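Local coordinates for uncharacterized protein (Borrelia turicatae, PDB 5VJ4), which is of unknown function but is a putative, mostly helical surface protein of a relapsing fever spirochete, and may bind lipid, at residues E321-S324 and N325-T329; M342-G345 and D346-R349. All blocks are in the same frame, centred on the assembly; numbering follows the deposited sequence.

Contact 1 of 2, residues E321-S324 and N325-T329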
ATOM      1  N   GLU A 321       6.537   2.341  22.727  1.00 74.32           N
ATOM      2  CA  GLU A 321       5.607   1.499  21.949  1.00 68.00           C
ATOM      3  C   GLU A 321       5.549   1.914  20.484  1.00 71.77           C
ATOM      4  O   GLU A 321       5.558   1.062  19.603  1.00 71.64           O
ATOM      5  CB  GLU A 321       4.192   1.523  22.535  1.00 69.46           C
ATOM      6  CG  GLU A 321       4.017   0.992  23.947  1.00 66.26           C
ATOM      7  CD  GLU A 321       2.594   1.157  24.470  1.00111.48           C
ATOM      8  OE1 GLU A 321       1.654   1.339  23.658  1.00103.75           O
ATOM      9  OE2 GLU A 321       2.404   1.087  25.702  1.00124.79           O
ATOM     10  N   TYR A 322       5.515   3.222  20.224  1.00 63.18           N
ATOM     11  CA  TYR A 322       5.431   3.708  18.843  1.00 69.29           C
ATOM     12  C   TYR A 322       6.702   3.391  18.055  1.00 74.56           C
ATOM     13  O   TYR A 322       6.638   2.686  17.053  1.00 73.36           O
ATOM     14  CB  TYR A 322       5.077   5.214  18.777  1.00 54.60           C
ATOM     15  CG  TYR A 322       4.824   5.712  17.383  1.00 41.12           C
ATOM     16  CD1 TYR A 322       3.958   5.010  16.514  1.00 51.31           C
ATOM     17  CD2 TYR A 322       5.451   6.868  16.908  1.00 37.63           C
ATOM     18  CE1 TYR A 322       3.749   5.439  15.197  1.00 47.51           C
ATOM     19  CE2 TYR A 322       5.238   7.308  15.584  1.00 45.82           C
ATOM     20  CZ  TYR A 322       4.391   6.582  14.738  1.00 54.05           C
ATOM     21  OH  TYR A 322       4.154   6.991  13.448  1.00 63.40           O
ATOM     22  N   TYR A 323       7.847   3.896  18.525  1.00 71.00           N
ATOM     23  CA  TYR A 323       9.151   3.598  17.922  1.00 66.27           C
ATOM     24  C   TYR A 323       9.346   2.096  17.663  1.00 64.38           C
ATOM     25  O   TYR A 323       9.808   1.688  16.596  1.00 67.65           O
ATOM     26  CB  TYR A 323      10.260   4.141  18.791  1.00 48.32           C
ATOM     27  CG  TYR A 323      10.539   5.633  18.646  1.00 60.86           C
ATOM     28  CD1 TYR A 323       9.586   6.530  18.123  1.00 52.64           C
ATOM     29  CD2 TYR A 323      11.765   6.151  19.077  1.00 64.70           C
ATOM     30  CE1 TYR A 323       9.875   7.895  18.019  1.00 68.57           C
ATOM     31  CE2 TYR A 323      12.067   7.500  18.969  1.00 69.41           C
ATOM     32  CZ  TYR A 323      11.132   8.371  18.455  1.00 71.37           C
ATOM     33  OH  TYR A 323      11.484   9.704  18.378  1.00 74.56           O
ATOM     34  N   SER A 324       8.907   1.278  18.602  1.00 62.36           N
ATOM     35  CA  SER A 324       8.906  -0.167  18.407  1.00 76.25           C
ATOM     36  C   SER A 324       8.022  -0.603  17.238  1.00 70.60           C
ATOM     37  O   SER A 324       8.429  -1.461  16.452  1.00 84.54           O
ATOM     38  CB  SER A 324       8.523  -0.896  19.704  1.00 84.74           C
ATOM     39  OG  SER A 324       8.004  -2.183  19.435  1.00 88.93           O
ATOM     40  N   ASN A 325       6.825  -0.023  17.120  1.00 76.59           N
ATOM     41  CA  ASN A 325       5.942  -0.330  15.987  1.00 56.30           C
ATOM     42  C   ASN A 325       6.659  -0.026  14.673  1.00 58.46           C
ATOM     43  O   ASN A 325       6.530  -0.793  13.718  1.00 73.21           O
ATOM     44  CB  ASN A 325       4.622   0.454  16.064  1.00 61.54           C
ATOM     45  CG  ASN A 325       3.572  -0.199  16.955  1.00 60.59           C
ATOM     46  OD1 ASN A 325       3.885  -0.925  17.872  1.00 87.04           O
ATOM     47  ND2 ASN A 325       2.312   0.089  16.690  1.00 68.48           N
ATOM     48  N   ILE A 326       7.433   1.068  14.638  1.00 48.72           N
ATOM     49  CA  ILE A 326       8.105   1.484  13.407  1.00 55.93           C
ATOM     50  C   ILE A 326       9.146   0.431  13.007  1.00 69.92           C
ATOM     51  O   ILE A 326       9.070  -0.150  11.917  1.00 75.78           O
ATOM     52  CB  ILE A 326       8.730   2.886  13.517  1.00 54.05           C
ATOM     53  CG1 ILE A 326       7.694   3.924  13.932  1.00 56.38           C
ATOM     54  CG2 ILE A 326       9.335   3.306  12.190  1.00 48.01           C
ATOM     55  CD1 ILE A 326       8.276   5.315  14.151  1.00 64.00           C
ATOM     56  N   ARG A 327      10.084   0.160  13.916  1.00 85.27           N
ATOM     57  CA  ARG A 327      11.103  -0.865  13.706  1.00 68.39           C
ATOM     58  C   ARG A 327      10.474  -2.186  13.237  1.00 71.46           C
ATOM     59  O   ARG A 327      10.874  -2.732  12.193  1.00 64.04           O
ATOM     60  CB  ARG A 327      11.925  -1.078  14.971  1.00 55.82           C
ATOM     61  CG  ARG A 327      12.838   0.071  15.280  1.00 87.96           C
ATOM     62  CD  ARG A 327      13.787  -0.230  16.425  1.00 98.40           C
ATOM     63  NE  ARG A 327      14.016   0.986  17.214  1.00 91.92           N
ATOM     64  CZ  ARG A 327      13.596   1.174  18.465  1.00104.51           C
ATOM     65  NH1 ARG A 327      12.938   0.218  19.123  1.00 95.66           N
ATOM     66  NH2 ARG A 327      13.859   2.325  19.069  1.00 98.51           N
ATOM     67  N   GLY A 328       9.478  -2.665  13.995  1.00 56.47           N
ATOM     68  CA  GLY A 328       8.774  -3.923  13.682  1.00 57.74           C
ATOM     69  C   GLY A 328       8.161  -3.969  12.280  1.00 79.41           C
ATOM     70  O   GLY A 328       8.181  -5.005  11.611  1.00 69.02           O
ATOM     71  N   THR A 329       7.612  -2.848  11.822  1.00 65.39           N
ATOM     72  CA  THR A 329       6.918  -2.883  10.562  1.00 70.00           C
ATOM     73  C   THR A 329       7.946  -2.935   9.427  1.00 67.85           C
ATOM     74  O   THR A 329       7.741  -3.622   8.426  1.00 74.37           O
ATOM     75  CB  THR A 329       5.850  -1.760  10.431  1.00 61.67           C
ATOM     76  OG1 THR A 329       4.922  -2.096   9.394  1.00 69.83           O
ATOM     77  CG2 THR A 329       6.461  -0.410  10.107  1.00 70.51           C
TER

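Contact 2 of 2, residues M342-G345 and D346-R349. With SO4 (sulfate ion), chain G; SO4 (sulfate ion), chain D.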
HETATM    1  N   MSE A 342       3.077  -0.082   8.426  1.00 57.30           N
HETATM    2  CA  MSE A 342       2.005   0.341   9.314  1.00 59.36           C
HETATM    3  C   MSE A 342       2.467   0.549  10.714  1.00 71.52           C
HETATM    4  O   MSE A 342       2.774  -0.417  11.415  1.00 68.90           O
HETATM    5  CB  MSE A 342       0.931  -0.723   9.270  1.00 73.76           C
HETATM    6  CG  MSE A 342       0.002  -0.530   8.070  1.00 90.26           C
HETATM    7 SE   MSE A 342      -1.129  -2.151   8.132  1.00194.30          SE
HETATM    8  CE  MSE A 342       0.094  -3.624   8.671  1.00113.55           C
ATOM      9  N   THR A 343       2.504   1.814  11.138  1.00 75.08           N
ATOM     10  CA  THR A 343       3.037   2.195  12.457  1.00 67.34           C
ATOM     11  C   THR A 343       1.967   2.366  13.558  1.00 82.55           C
ATOM     12  O   THR A 343       2.306   2.679  14.710  1.00 78.13           O
ATOM     13  CB  THR A 343       3.793   3.514  12.357  1.00 57.21           C
ATOM     14  OG1 THR A 343       2.853   4.559  12.124  1.00 69.20           O
ATOM     15  CG2 THR A 343       4.779   3.480  11.209  1.00 79.47           C
ATOM     16  N   ASP A 344       0.691   2.165  13.197  1.00 63.28           N
ATOM     17  CA  ASP A 344      -0.458   2.442  14.074  1.00 77.77           C
ATOM     18  C   ASP A 344      -0.373   3.858  14.673  1.00 77.81           C
ATOM     19  O   ASP A 344      -0.577   4.071  15.871  1.00 80.54           O
ATOM     20  CB  ASP A 344      -0.598   1.360  15.161  1.00 76.91           C
ATOM     21  CG  ASP A 344      -2.029   0.848  15.308  1.00 90.12           C
ATOM     22  OD1 ASP A 344      -2.916   1.218  14.495  1.00104.87           O
ATOM     23  OD2 ASP A 344      -2.262   0.057  16.249  1.00107.61           O
ATOM     24  N   GLY A 345      -0.075   4.822  13.813  1.00 73.15           N
ATOM     25  CA  GLY A 345       0.300   6.155  14.256  1.00 67.98           C
ATOM     26  C   GLY A 345      -0.863   6.992  14.753  1.00 73.83           C
ATOM     27  O   GLY A 345      -0.697   7.771  15.682  1.00 81.25           O
ATOM     28  N   ASP A 346      -2.032   6.841  14.132  1.00 72.35           N
ATOM     29  CA  ASP A 346      -3.217   7.568  14.563  1.00 75.89           C
ATOM     30  C   ASP A 346      -3.573   7.245  16.024  1.00 78.05           C
ATOM     31  O   ASP A 346      -3.750   8.154  16.847  1.00 73.93           O
ATOM     32  CB  ASP A 346      -4.399   7.306  13.618  1.00 71.89           C
ATOM     33  CG  ASP A 346      -5.497   8.342  13.755  1.00101.78           C
ATOM     34  OD1 ASP A 346      -5.275   9.435  14.345  1.00146.73           O
ATOM     35  OD2 ASP A 346      -6.603   8.066  13.261  1.00112.21           O
ATOM     36  N   LYS A 347      -3.621   5.951  16.344  1.00 72.38           N
ATOM     37  CA  LYS A 347      -3.860   5.473  17.712  1.00 59.86           C
ATOM     38  C   LYS A 347      -2.920   6.169  18.708  1.00 74.17           C
ATOM     39  O   LYS A 347      -3.330   6.559  19.794  1.00 89.06           O
ATOM     40  CB  LYS A 347      -3.683   3.950  17.765  1.00 55.69           C
ATOM     41  CG  LYS A 347      -3.728   3.279  19.130  1.00 84.92           C
ATOM     42  CD  LYS A 347      -3.486   1.774  18.986  1.00108.70           C
ATOM     43  CE  LYS A 347      -3.881   0.981  20.225  1.00128.12           C
ATOM     44  NZ  LYS A 347      -4.170  -0.456  19.931  1.00120.82           N
ATOM     45  N   TYR A 348      -1.673   6.355  18.305  1.00 57.74           N
ATOM     46  CA  TYR A 348      -0.690   6.934  19.184  1.00 58.07           C
ATOM     47  C   TYR A 348      -0.781   8.448  19.250  1.00 61.24           C
ATOM     48  O   TYR A 348      -0.426   9.045  20.275  1.00 68.80           O
ATOM     49  CB  TYR A 348       0.725   6.388  18.861  1.00 57.70           C
ATOM     50  CG  TYR A 348       0.926   4.985  19.445  1.00 61.75           C
ATOM     51  CD1 TYR A 348       0.316   3.859  18.864  1.00 83.28           C
ATOM     52  CD2 TYR A 348       1.658   4.792  20.629  1.00 66.94           C
ATOM     53  CE1 TYR A 348       0.454   2.590  19.429  1.00 93.83           C
ATOM     54  CE2 TYR A 348       1.815   3.525  21.196  1.00 73.00           C
ATOM     55  CZ  TYR A 348       1.217   2.431  20.593  1.00 85.88           C
ATOM     56  OH  TYR A 348       1.378   1.188  21.143  1.00115.01           O
ATOM     57  N   ARG A 349      -1.274   9.069  18.179  1.00 58.10           N
ATOM     58  CA  ARG A 349      -1.550  10.512  18.197  1.00 53.15           C
ATOM     59  C   ARG A 349      -2.625  10.812  19.243  1.00 64.00           C
ATOM     60  O   ARG A 349      -2.469  11.726  20.062  1.00 67.79           O
ATOM     61  CB  ARG A 349      -2.001  10.996  16.836  1.00 54.93           C
ATOM     62  CG  ARG A 349      -2.162  12.497  16.745  1.00 53.65           C
ATOM     63  CD  ARG A 349      -2.584  12.954  15.356  1.00 62.92           C
ATOM     64  NE  ARG A 349      -3.139  14.301  15.432  1.00 77.60           N
ATOM     65  CZ  ARG A 349      -4.439  14.589  15.430  1.00 65.72           C
ATOM     66  NH1 ARG A 349      -5.389  13.644  15.339  1.00 57.88           N
ATOM     67  NH2 ARG A 349      -4.785  15.845  15.523  1.00 60.46           N
TER
HETATM   68  S   SO4 G 505      -1.023   3.381  10.263  1.00164.55           S
HETATM   69  O1  SO4 G 505      -1.688   4.337  11.203  1.00114.51           O
HETATM   70  O2  SO4 G 505       0.450   3.679  10.343  1.00 89.49           O
HETATM   71  O3  SO4 G 505      -1.476   3.534   8.842  1.00 94.25           O
HETATM   72  O4  SO4 G 505      -1.419   2.000  10.686  1.00 95.72           O
HETATM   73  S   SO4 D 502      -7.048  18.119  16.228  1.00 63.47           S
HETATM   74  O1  SO4 D 502      -7.619  17.859  17.589  1.00 71.39           O
HETATM   75  O2  SO4 D 502      -5.581  18.315  16.363  1.00 84.13           O
HETATM   76  O3  SO4 D 502      -7.539  19.350  15.554  1.00 67.68           O
HETATM   77  O4  SO4 D 502      -7.419  16.943  15.395  1.00 89.30           O

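Contact 1 of 2, residues E321-S324 and N325-T329
With CG of Tyr-322 trans to its own amide nitrogen (chi1 -173°) and CG1 of Ile-326 set beside its amide nitrogen with CD1 extended beyond it, the phenol ring and the isoleucine tip meet one helical turn apart. The methyl group Ile-326 CD1 sits over one face of the Tyr-322 ring, 4.2 Å from the ring centroid and displaced toward the rim, a CH-pi contact in which the closest ring atom is Tyr-322 CE2, 3.9 Å from Ile-326 CD1. The same methyl group also lies 4.4 Å from Tyr-323 CD1, so one isoleucine tip serves two consecutive tyrosines. On the next flank of the helix Arg-327 runs back alongside Tyr-323: the chain bends at its third torsion, and NH2 of Arg-327 comes to the edge of the Tyr-323 ring, 4.0 Å from Tyr-323 CB, which itself lies over one face of the guanidinium. Arg-327 NE is held by the carbonyl of Ile-255, which anchors the base of that group to a separate helix.

Regular i to i+4 backbone bonds run beneath these side chains, for example Arg-327 N to Tyr-323 O at 3.1 Å and Gly-328 N to Ser-324 O at 2.9 Å, the former with an N-H...O angle of 172°. They fix the one-turn spacing on which the side-chain pairs depend.

All of this belongs to the middle of helix 308-334. Its tyrosine face packs on helix 263-301, with Tyr-322 touching Ile-284, Tyr-285 and Val-288, while Tyr-323 and Ile-326 reach Ile-255 and Val-256 at the end of helix 243-256; Asn-325 instead faces the loop that precedes helix 345-365.

Contact 2 of 2, residues M342-G345 and D346-R349
A sulfate ion occupies an anion site at the start of helix 345-365, where Thr-343, Asp-344 and Gly-345 turn the incoming loop into the first helical turn. The backbone amides grip it from two residues: Thr-343 N donates to sulfate O2 at 2.9 Å and Gly-345 N to sulfate O1 at 3.1 Å, so that different oxygens of the ion are held. Asp-344, between them, adopts a left-handed backbone conformation. It stands at the N-cap position, yet its side chain makes no capping bond. Instead its carboxylate crosses the lysine chain of Lys-347 at a slant, with Asp-344 OD2 3.5 Å from Lys-347 CD. That chain, its CG trans to the amide nitrogen (chi1 173°) and extended beyond, runs back past the carboxylate, but NZ stops 4.2 Å from Asp-344 OD2, too far for a salt bridge, though the opposite charges probably still attract each other weakly.

Across the turn, the main-chain oxygen of Asp-344 lies at the edge of the Tyr-348 ring, close to its plane, next to CD1. The first helical turn closes through Gly-345 O, which receives Arg-349 N at 2.9 Å and, more weakly, Tyr-348 N. Arg-349 then extends away from the turn toward a second sulfate, which lies in the plane of its guanidinium, at the edge; NH2 of Arg-349 donates to O4 of that ion at 2.9 Å, nearly straight at 167°. Both ions probably come from the crystallisation liquor, although they show where these groups can accept an anion.

Amides converging on an anion, with the positive end of the helix dipole probably adding to the attraction, are characteristic of anion sites at helix N-termini.

Contact 1 precedes contact 2 along the chain, on helix 308-334, and contact 2 follows at the start of helix 345-365, with the connecting loop between them. Their centres are about 10 Å apart, on the same side of the chain's centre. They touch directly: Glu-321 OE1 and Tyr-348 OH are 2.5 Å apart, a probable hydrogen bond, and Thr-329 OG1 and Met-342 N another at 2.9 Å, while Tyr-322 CE1 packs against Gly-345 CA. The two successive helices are thus joined both through the loop and at the beginning of the second helix, which ties the anion site to the tyrosine-bearing face of helix 308-334.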